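Local coordinates for exopolyphosphatase (Aquifex aeolicus, PDB 1T6C), which probably hydrolyses phosphoanhydride bonds of polyphosphate and guanosine pentaphosphate, as a calcium-binding member of the Ppx/GppA phosphatase family with an actin-like fold, at residues A[16-21]-A[299-304]; A[245-250]-A[261-266]. All blocks are in the same frame, centred on the assembly; numbering follows the deposited sequence. Where two conformers were deposited one is given.

The two contacts occupy different depths of an actin-like fold. Contact 1 lies about 9 Å from the centre of the chain and joins its ends: the strand that opens the first sheet meets the last helix, 278 residues on. Contact 2 sits at the surface, about 20 Å from that centre, and joins helix 241-251 to the end of helix 256-262, its segments 11 residues apart in sequence. The centres of the contacts are 28 Å apart and their nearest atoms about 15 Å, so they do not touch. In contact 1 the Arg301 side chain is about 10 Å from the bound calcium ion, whereas contact 2 lies away from the annotated sites.

Contact 1: A[16-21]-A[299-304]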
loop_
_atom_site.group_PDB
_atom_site.type_symbol
_atom_site.label_atom_id
_atom_site.label_comp_id
_atom_site.label_asym_id
_atom_site.label_seq_id
_atom_site.Cartn_x
_atom_site.Cartn_y
_atom_site.Cartn_z
ATOM N N SER A 16 -8.005 0.451 -12.935
ATOM C CA SER A 16 -7.902 -0.527 -11.872
ATOM C C SER A 16 -8.948 -0.218 -10.836
ATOM O O SER A 16 -9.260 0.953 -10.618
ATOM C CB SER A 16 -6.504 -0.562 -11.218
ATOM O OG SER A 16 -6.240 0.623 -10.529
ATOM N N ILE A 17 -9.481 -1.271 -10.236
ATOM C CA ILE A 17 -10.393 -1.161 -9.081
ATOM C C ILE A 17 -9.781 -2.040 -8.011
ATOM O O ILE A 17 -9.408 -3.184 -8.268
ATOM C CB ILE A 17 -11.775 -1.633 -9.463
ATOM C CG1 ILE A 17 -12.410 -0.669 -10.463
ATOM C CG2 ILE A 17 -12.623 -1.782 -8.224
ATOM C CD1 ILE A 17 -13.735 -1.132 -11.007
ATOM N N ASP A 18 -9.650 -1.493 -6.811
ATOM C CA ASP A 18 -9.174 -2.221 -5.643
ATOM C C ASP A 18 -10.224 -2.164 -4.540
ATOM O O ASP A 18 -10.639 -1.098 -4.128
ATOM C CB ASP A 18 -7.780 -1.810 -5.195
ATOM C CG ASP A 18 -7.704 -0.453 -4.717
ATOM O OD1 ASP A 18 -7.913 0.471 -5.549
ATOM O OD2 ASP A 18 -7.410 -0.192 -3.520
ATOM N N ILE A 19 -10.635 -3.340 -4.112
ATOM C CA ILE A 19 -11.633 -3.509 -3.077
ATOM C C ILE A 19 -10.889 -3.984 -1.843
ATOM O O ILE A 19 -10.354 -5.088 -1.821
ATOM C CB ILE A 19 -12.674 -4.567 -3.522
ATOM C CG1 ILE A 19 -13.414 -4.118 -4.789
ATOM C CG2 ILE A 19 -13.625 -4.895 -2.364
ATOM C CD1 ILE A 19 -14.333 -5.165 -5.339
ATOM N N GLY A 20 -10.886 -3.161 -0.808
ATOM C CA GLY A 20 -10.318 -3.532 0.470
ATOM C C GLY A 20 -11.372 -3.601 1.552
ATOM O O GLY A 20 -12.547 -3.450 1.277
ATOM N N SER A 21 -10.913 -3.809 2.783
ATOM C CA SER A 21 -11.811 -3.920 3.936
ATOM C C SER A 21 -12.388 -2.565 4.343
ATOM O O SER A 21 -13.375 -2.528 5.085
ATOM C CB SER A 21 -11.127 -4.617 5.125
ATOM O OG SER A 21 -9.921 -3.987 5.458
ATOM N N GLY A 299 1.995 2.322 -6.001
ATOM C CA GLY A 299 2.017 0.980 -5.471
ATOM C C GLY A 299 1.015 0.121 -6.216
ATOM O O GLY A 299 0.870 0.235 -7.444
ATOM N N LEU A 300 0.321 -0.741 -5.485
ATOM C CA LEU A 300 -0.634 -1.696 -6.067
ATOM C C LEU A 300 -1.557 -1.111 -7.130
ATOM O O LEU A 300 -1.609 -1.630 -8.241
ATOM C CB LEU A 300 -1.501 -2.326 -4.960
ATOM C CG LEU A 300 -2.722 -3.167 -5.381
ATOM C CD1 LEU A 300 -2.299 -4.367 -6.249
ATOM C CD2 LEU A 300 -3.492 -3.596 -4.200
ATOM N N ARG A 301 -2.319 -0.067 -6.780
ATOM C CA ARG A 301 -3.336 0.443 -7.676
ATOM C C ARG A 301 -2.774 0.885 -9.018
ATOM O O ARG A 301 -3.350 0.671 -10.056
ATOM C CB ARG A 301 -4.050 1.609 -7.036
ATOM C CG ARG A 301 -4.922 1.190 -5.922
ATOM C CD ARG A 301 -5.630 2.386 -5.296
ATOM N NE ARG A 301 -5.665 2.237 -3.868
ATOM C CZ ARG A 301 -4.829 2.799 -3.014
ATOM N NH1 ARG A 301 -3.863 3.604 -3.413
ATOM N NH2 ARG A 301 -4.982 2.561 -1.726
ATOM N N GLU A 302 -1.611 1.508 -8.971
ATOM C CA GLU A 302 -0.963 1.971 -10.191
ATOM C C GLU A 302 -0.236 0.817 -10.897
ATOM O O GLU A 302 -0.129 0.797 -12.120
ATOM C CB GLU A 302 -0.004 3.112 -9.891
ATOM C CG GLU A 302 -0.649 4.364 -9.294
ATOM C CD GLU A 302 -0.919 4.321 -7.791
ATOM O OE1 GLU A 302 -0.419 3.422 -7.065
ATOM O OE2 GLU A 302 -1.658 5.240 -7.316
ATOM N N GLY A 303 0.234 -0.159 -10.140
ATOM C CA GLY A 303 0.918 -1.321 -10.716
ATOM C C GLY A 303 -0.013 -2.192 -11.520
ATOM O O GLY A 303 0.391 -2.824 -12.495
ATOM N N VAL A 304 -1.277 -2.250 -11.104
ATOM C CA VAL A 304 -2.274 -2.915 -11.923
ATOM C C VAL A 304 -2.396 -2.245 -13.307
ATOM O O VAL A 304 -2.546 -2.927 -14.329
ATOM C CB VAL A 304 -3.641 -2.947 -11.191
ATOM C CG1 VAL A 304 -4.775 -3.441 -12.115
ATOM C CG2 VAL A 304 -3.566 -3.825 -9.937
#
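Ser16 and Val304 form the tight end of this contact: CB of the serine lies 3.5 Å from CG1 of the valine, closer than usual for two carbons. Here the strand 16-19 also comes nearest the backbone of the helix, the CA atoms of Ser16 and Val304 being 6.1 Å apart. Ser16 OG stands between its own backbone N and carbonyl carbon, which points the hydroxyl at the helix, where it donates to Arg301 O over 2.9 Å. The donor arrives tilted from the carbonyl plane. Both Ser16 and Val304 are buried, and Tyr125 of helix 119-133 packs against the valine as well.

In the actin-like fold this is where the C-terminal helix 300-313 returns to the first sheet, against its central strand 12-19, and the axes of strand 16-19 and helix 300-304 make 145° between their N-to-C directions. Backbone hydrogen bonds of Asp18 with Arg25 and of Ser16 with Thr27, on the adjoining strand 23-32, tie both residues into the sheet.

Toward the partly exposed side, packing gives way to charge. In the conformers given, Arg301 NE donates to Asp18 OD2 at 3.0 Å with an N-H...O angle of 148°, forming a salt bridge. The carboxylate oxygen is met from above its plane, and carboxylate and guanidinium planes are 53° apart, so this is no flat two-pronged pairing. Asp18 and Arg301 each have a second deposited conformer, which makes this bridge less certain than the serine bond. Arg301 NH2 also approaches Arg25 NH1, like charges close together, and the Arg301 side chain is about 9 Å from that of the calcium-binding Gly146.

Contact 2: A[245-250]-A[261-266]; sequences KKWFDT and KRFRQV
Trp247 drives the benzo edge of its indole into one face of the Phe263 ring, a T-shaped (edge-to-face) pair that joins helix 241-251 to the residue just beyond helix 256-262. The evidence is threefold: the six-membered ring centroids lie 5.1 Å apart, the planes meet at 76°, and CZ3 of Trp247 comes within 3.5 Å of CE2 of Phe263, toward the rim of the phenyl face. Thr250, one helical turn after Trp247, adds its methyl: CG2 is 3.7 Å from Phe263 CE1. With CG2 anti to the backbone N, the methyl rather than the hydroxyl is turned to the ring.

On the opposite face of the phenyl lies the aliphatic part of Arg262, with CG 3.5 Å above the ring plane, and the same side chain folds back until one face of its guanidinium meets Phe263 CZ. The aromatic ring is thus sandwiched between tryptophan and arginine, although Arg262 also touches a crystal neighbour, which may influence its pose. With an alanine at Phe263, the CZ3-CH2 edge of Trp247 would probably lose the face it rests on, leaving a gap between helix 241-251 and the end of helix 256-262 and the Arg262 chain freer to turn.

Further out, Trp247 NE1 is hydrogen-bonded to Glu223, fixing the indole from its pyrrole side, and Leu222 of helix 214-223 touches both aromatic residues. A type I turn from Phe263 to Val266, closed by Val266 N to Phe263 O, carries the chain away from the helix end. Thr250 is steadied within its own helix: its OG1 donates to Lys246 O at 2.9 Å, and its backbone N reaches that same oxygen from the opposite face of the carbonyl plane.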
loop_
_atom_site.group_PDB
_atom_site.type_symbol
_atom_site.label_atom_id
_atom_site.label_comp_id
_atom_site.label_asym_id
_atom_site.label_seq_id
_atom_site.Cartn_x
_atom_site.Cartn_y
_atom_site.Cartn_z
ATOM N N LYS A 245 15.557 7.612 11.523
ATOM C CA LYS A 245 15.795 7.480 12.970
ATOM C C LYS A 245 15.343 8.732 13.723
ATOM O O LYS A 245 14.680 8.653 14.768
ATOM C CB LYS A 245 17.278 7.197 13.278
ATOM C CG LYS A 245 17.522 6.912 14.754
ATOM C CD LYS A 245 18.975 6.813 15.138
ATOM C CE LYS A 245 19.139 6.649 16.652
ATOM N NZ LYS A 245 18.783 7.880 17.416
ATOM N N LYS A 246 15.670 9.895 13.201
ATOM C CA LYS A 246 15.293 11.134 13.870
ATOM C C LYS A 246 13.775 11.303 13.937
ATOM O O LYS A 246 13.250 11.737 14.970
ATOM C CB LYS A 246 15.999 12.322 13.240
ATOM C CG LYS A 246 17.431 12.387 13.714
ATOM C CD LYS A 246 18.256 13.339 12.862
ATOM C CE LYS A 246 18.844 14.485 13.670
ATOM N NZ LYS A 246 19.499 15.461 12.742
ATOM N N TRP A 247 13.058 10.893 12.888
ATOM C CA TRP A 247 11.577 10.924 12.932
ATOM C C TRP A 247 10.994 9.905 13.905
ATOM O O TRP A 247 9.984 10.177 14.584
ATOM C CB TRP A 247 10.968 10.758 11.526
ATOM C CG TRP A 247 11.073 12.012 10.747
ATOM C CD1 TRP A 247 11.930 12.285 9.732
ATOM C CD2 TRP A 247 10.368 13.224 11.011
ATOM N NE1 TRP A 247 11.784 13.592 9.326
ATOM C CE2 TRP A 247 10.820 14.190 10.099
ATOM C CE3 TRP A 247 9.358 13.587 11.919
ATOM C CZ2 TRP A 247 10.340 15.478 10.083
ATOM C CZ3 TRP A 247 8.881 14.862 11.884
ATOM C CH2 TRP A 247 9.363 15.790 10.978
ATOM N N PHE A 248 11.578 8.709 13.964
ATOM C CA PHE A 248 11.177 7.731 14.962
ATOM C C PHE A 248 11.340 8.310 16.375
ATOM O O PHE A 248 10.444 8.264 17.195
ATOM C CB PHE A 248 11.949 6.411 14.827
ATOM C CG PHE A 248 11.376 5.332 15.688
ATOM C CD1 PHE A 248 10.389 4.485 15.201
ATOM C CD2 PHE A 248 11.772 5.187 17.004
ATOM C CE1 PHE A 248 9.789 3.525 16.020
ATOM C CE2 PHE A 248 11.209 4.233 17.788
ATOM C CZ PHE A 248 10.209 3.400 17.296
ATOM N N ASP A 249 12.489 8.909 16.633
ATOM C CA ASP A 249 12.762 9.477 17.939
ATOM C C ASP A 249 11.831 10.649 18.285
ATOM O O ASP A 249 11.468 10.831 19.450
ATOM C CB ASP A 249 14.218 9.906 18.019
ATOM C CG ASP A 249 15.169 8.732 18.072
ATOM O OD1 ASP A 249 14.765 7.556 18.318
ATOM O OD2 ASP A 249 16.371 8.924 17.796
ATOM N N THR A 250 11.389 11.392 17.276
ATOM C CA THR A 250 10.461 12.491 17.449
ATOM C C THR A 250 9.101 11.956 17.830
ATOM O O THR A 250 8.514 12.352 18.837
ATOM C CB THR A 250 10.384 13.283 16.129
ATOM O OG1 THR A 250 11.630 13.971 15.945
ATOM C CG2 THR A 250 9.350 14.362 16.141
ATOM N N LYS A 261 -1.638 17.257 15.354
ATOM C CA LYS A 261 -1.642 18.671 15.686
ATOM C C LYS A 261 -0.273 19.288 15.446
ATOM O O LYS A 261 -0.171 20.389 14.920
ATOM C CB LYS A 261 -2.029 18.870 17.145
ATOM C CG LYS A 261 -3.423 18.364 17.473
ATOM C CD LYS A 261 -3.699 18.562 18.950
ATOM C CE LYS A 261 -5.140 18.304 19.343
ATOM N NZ LYS A 261 -5.209 18.188 20.839
ATOM N N ARG A 262 0.765 18.586 15.855
ATOM C CA ARG A 262 2.151 19.070 15.697
ATOM C C ARG A 262 2.654 18.979 14.275
ATOM O O ARG A 262 3.381 19.857 13.817
ATOM C CB ARG A 262 3.080 18.295 16.639
ATOM C CG ARG A 262 4.537 18.652 16.594
ATOM C CD ARG A 262 4.906 20.107 16.947
ATOM N NE ARG A 262 6.321 20.360 16.709
ATOM C CZ ARG A 262 6.861 20.619 15.540
ATOM N NH1 ARG A 262 6.117 20.658 14.440
ATOM N NH2 ARG A 262 8.171 20.809 15.432
ATOM N N PHE A 263 2.260 17.911 13.583
ATOM C CA PHE A 263 2.724 17.627 12.221
ATOM C C PHE A 263 1.488 17.417 11.343
ATOM O O PHE A 263 0.949 16.312 11.261
ATOM C CB PHE A 263 3.633 16.393 12.219
ATOM C CG PHE A 263 4.919 16.603 12.967
ATOM C CD1 PHE A 263 5.140 15.976 14.203
ATOM C CD2 PHE A 263 5.881 17.440 12.479
ATOM C CE1 PHE A 263 6.325 16.189 14.893
ATOM C CE2 PHE A 263 7.094 17.631 13.148
ATOM C CZ PHE A 263 7.304 17.023 14.373
ATOM N N ARG A 264 1.078 18.494 10.678
ATOM C CA ARG A 264 -0.173 18.548 9.921
ATOM C C ARG A 264 -0.338 17.462 8.876
ATOM O O ARG A 264 -1.458 17.048 8.589
ATOM C CB ARG A 264 -0.256 19.887 9.188
ATOM C CG ARG A 264 -0.519 21.042 10.065
ATOM C CD ARG A 264 -0.651 22.344 9.307
ATOM N NE ARG A 264 -0.570 23.404 10.306
ATOM C CZ ARG A 264 -1.573 23.769 11.075
ATOM N NH1 ARG A 264 -2.782 23.241 10.904
ATOM N NH2 ARG A 264 -1.372 24.727 11.977
ATOM N N GLN A 265 0.764 16.985 8.318
ATOM C CA GLN A 265 0.708 15.972 7.269
ATOM C C GLN A 265 0.278 14.605 7.779
ATOM O O GLN A 265 -0.215 13.776 7.009
ATOM C CB GLN A 265 2.052 15.877 6.557
ATOM C CG GLN A 265 2.428 17.178 5.870
ATOM C CD GLN A 265 3.438 17.998 6.656
ATOM O OE1 GLN A 265 3.317 18.155 7.895
ATOM N NE2 GLN A 265 4.480 18.483 5.961
ATOM N N VAL A 266 0.443 14.370 9.078
ATOM C CA VAL A 266 -0.037 13.124 9.691
ATOM C C VAL A 266 -1.552 13.074 9.749
ATOM O O VAL A 266 -2.160 13.903 10.424
ATOM C CB VAL A 266 0.561 12.959 11.127
ATOM C CG1 VAL A 266 0.106 11.660 11.752
ATOM C CG2 VAL A 266 2.102 13.010 11.031
#